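Pentacotripeptide-repeat region of PRORP domain-containing protein (Brachypodium distachyon, PDB 4N2Q) probably binds messenger RNA in a sequence-specific manner through a right-handed stack of paired pentatricopeptide-repeat helices, and associates with copies of itself. Local coordinates at residues A[116-121]-A[169-174]. Numbering follows the deposited sequence.
Sequences PDPELY and YKLTRL. With nucleotides of chain B.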
# COMPACT_ATOMS: atom_id res chain seq x y z
N PRO A 116 10.13 11.70 21.32
CA PRO A 116 9.13 11.84 20.26
C PRO A 116 8.85 10.50 19.58
O PRO A 116 9.75 9.93 18.97
CB PRO A 116 9.80 12.82 19.29
CG PRO A 116 10.68 13.64 20.16
CD PRO A 116 11.23 12.66 21.15
N ASP A 117 7.63 10.00 19.69
CA ASP A 117 7.28 8.69 19.13
C ASP A 117 6.01 8.76 18.25
O ASP A 117 4.96 9.20 18.72
CB ASP A 117 7.09 7.67 20.25
CG ASP A 117 6.63 6.32 19.75
OD1 ASP A 117 7.15 5.81 18.74
OD2 ASP A 117 5.73 5.75 20.36
N PRO A 118 6.10 8.32 16.99
CA PRO A 118 4.99 8.39 16.04
C PRO A 118 3.79 7.62 16.52
O PRO A 118 2.67 8.10 16.37
CB PRO A 118 5.55 7.72 14.77
CG PRO A 118 7.01 7.92 14.87
CD PRO A 118 7.31 7.80 16.35
N GLU A 119 4.02 6.45 17.10
CA GLU A 119 2.93 5.63 17.61
C GLU A 119 2.13 6.38 18.68
O GLU A 119 0.91 6.43 18.64
CB GLU A 119 3.47 4.32 18.17
CG GLU A 119 2.37 3.32 18.49
CD GLU A 119 2.91 1.91 18.61
OE1 GLU A 119 3.75 1.69 19.51
OE2 GLU A 119 2.50 1.04 17.79
N LEU A 120 2.85 6.97 19.62
CA LEU A 120 2.25 7.74 20.70
C LEU A 120 1.34 8.80 20.14
O LEU A 120 0.19 8.95 20.61
CB LEU A 120 3.36 8.38 21.55
CG LEU A 120 2.93 9.33 22.67
CD1 LEU A 120 2.09 8.57 23.68
CD2 LEU A 120 4.17 9.98 23.31
N TYR A 121 1.85 9.54 19.15
CA TYR A 121 1.08 10.58 18.44
C TYR A 121 -0.09 10.04 17.65
O TYR A 121 -1.11 10.69 17.53
CB TYR A 121 2.01 11.39 17.55
CG TYR A 121 2.76 12.49 18.31
CD1 TYR A 121 2.18 13.73 18.52
CD2 TYR A 121 4.01 12.27 18.85
CE1 TYR A 121 2.84 14.74 19.22
CE2 TYR A 121 4.67 13.26 19.56
CZ TYR A 121 4.08 14.50 19.74
OH TYR A 121 4.73 15.51 20.44
N TYR A 169 6.74 1.31 10.31
CA TYR A 169 5.36 0.89 10.61
C TYR A 169 4.62 1.92 11.44
O TYR A 169 3.49 2.31 11.09
CB TYR A 169 5.33 -0.43 11.34
CG TYR A 169 5.57 -1.63 10.45
CD1 TYR A 169 4.60 -2.60 10.28
CD2 TYR A 169 6.78 -1.80 9.79
CE1 TYR A 169 4.82 -3.71 9.47
CE2 TYR A 169 7.01 -2.92 8.99
CZ TYR A 169 6.02 -3.87 8.83
OH TYR A 169 6.20 -4.99 8.06
N LYS A 170 5.27 2.38 12.51
CA LYS A 170 4.69 3.38 13.41
C LYS A 170 4.41 4.70 12.71
O LYS A 170 3.39 5.35 12.94
CB LYS A 170 5.61 3.60 14.60
CG LYS A 170 5.75 2.36 15.48
CD LYS A 170 6.64 2.60 16.68
CE LYS A 170 6.80 1.32 17.48
NZ LYS A 170 7.49 1.55 18.78
N LEU A 171 5.33 5.07 11.83
CA LEU A 171 5.23 6.32 11.11
C LEU A 171 4.09 6.21 10.12
O LEU A 171 3.37 7.21 9.87
CB LEU A 171 6.54 6.60 10.38
CG LEU A 171 6.75 8.00 9.79
CD1 LEU A 171 6.82 9.03 10.89
CD2 LEU A 171 8.03 8.02 8.98
N THR A 172 3.91 5.01 9.53
CA THR A 172 2.79 4.74 8.62
C THR A 172 1.46 4.79 9.36
O THR A 172 0.46 5.26 8.83
CB THR A 172 2.90 3.38 7.96
OG1 THR A 172 4.18 3.23 7.35
CG2 THR A 172 1.81 3.20 6.93
N ARG A 173 1.47 4.33 10.60
CA ARG A 173 0.28 4.33 11.41
C ARG A 173 -0.16 5.74 11.73
O ARG A 173 -1.36 6.04 11.74
CB ARG A 173 0.56 3.58 12.70
CG ARG A 173 -0.59 3.53 13.68
CD ARG A 173 -0.47 2.26 14.46
NE ARG A 173 -0.92 2.41 15.84
CZ ARG A 173 -1.33 1.40 16.59
NH1 ARG A 173 -1.41 0.16 16.09
NH2 ARG A 173 -1.72 1.64 17.84
N LEU A 174 0.81 6.61 11.97
CA LEU A 174 0.49 8.01 12.26
C LEU A 174 -0.13 8.69 11.05
O LEU A 174 -1.11 9.43 11.15
CB LEU A 174 1.75 8.75 12.67
CG LEU A 174 1.57 10.24 12.87
CD1 LEU A 174 0.53 10.54 13.94
CD2 LEU A 174 2.91 10.85 13.21
P G B 6 2.56 -2.02 14.69
OP1 G B 6 3.70 -1.22 15.23
OP2 G B 6 1.38 -2.31 15.54
O5' G B 6 2.10 -1.18 13.42
C5' G B 6 0.74 -1.26 12.94
C4' G B 6 0.63 -0.46 11.68
O4' G B 6 1.72 -0.80 10.81
C3' G B 6 -0.59 -0.71 10.83
O3' G B 6 -1.59 0.17 11.31
C2' G B 6 -0.14 -0.22 9.45
O2' G B 6 -0.37 1.16 9.32
C1' G B 6 1.37 -0.43 9.50
N9 G B 6 1.91 -1.43 8.59
C8 G B 6 1.59 -2.77 8.53
N7 G B 6 2.26 -3.42 7.62
C5 G B 6 3.08 -2.45 7.05
C6 G B 6 4.02 -2.55 6.00
O6 G B 6 4.36 -3.56 5.37
N1 G B 6 4.62 -1.33 5.73
C2 G B 6 4.32 -0.15 6.35
N2 G B 6 5.00 0.93 5.94
N3 G B 6 3.44 -0.04 7.33
C4 G B 6 2.87 -1.22 7.63
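Glu119 meets Lys170 and Arg173 on the RNA-binding surface of a pentatricopeptide-repeat fold, where the first turns of helices 118-126 and 168-180 lie side by side. Glu119 has CG anti to its backbone N (chi1 -170°), which sends its extended chain across Lys170. Its OE1 forms a long salt bridge with Lys170 NZ, 3.8 Å away, while CB rests on the lysine methylenes. OE2 sits over the centre of the Arg173 guanidinium, 4.0 Å from CZ and well out of its plane, so no N-H points at it and only charge draws the two together. Arg173 NH1 also lies 3.8 Å from OP2 of G6 of chain B. Glu119 OE2 and G6 OP1 are both negative and 3.6 Å apart, and the positive charge of Arg173 probably offsets some of their repulsion. Beneath, compact Pro118 suits a helix's first turn and sets CG 4.1 Å from Leu171 CD1; Leu174 CD1 reaches Tyr121 CB at 4.0 Å, and Phe146 closes this apolar layer. Asp117 is the N-cap, OD2 accepting from Leu120 N at 3.2 Å. On the RNA side, Thr172 OG1 accepts a nearly straight bond from G6 N2 (2.8 Å, 166°), a group adenine lacks, and also bonds Val168 O. The Tyr169 ring turns one face to the guanine at a tilt, nearest at its CE1 side; an alanine here would probably take away the aromatic cover of the base and leave the guanine freer to tilt away from Thr172. Successive helices line the RNA-binding groove of a pentatricopeptide-repeat superhelix, and polar side chains read base edges, as Thr172 does here.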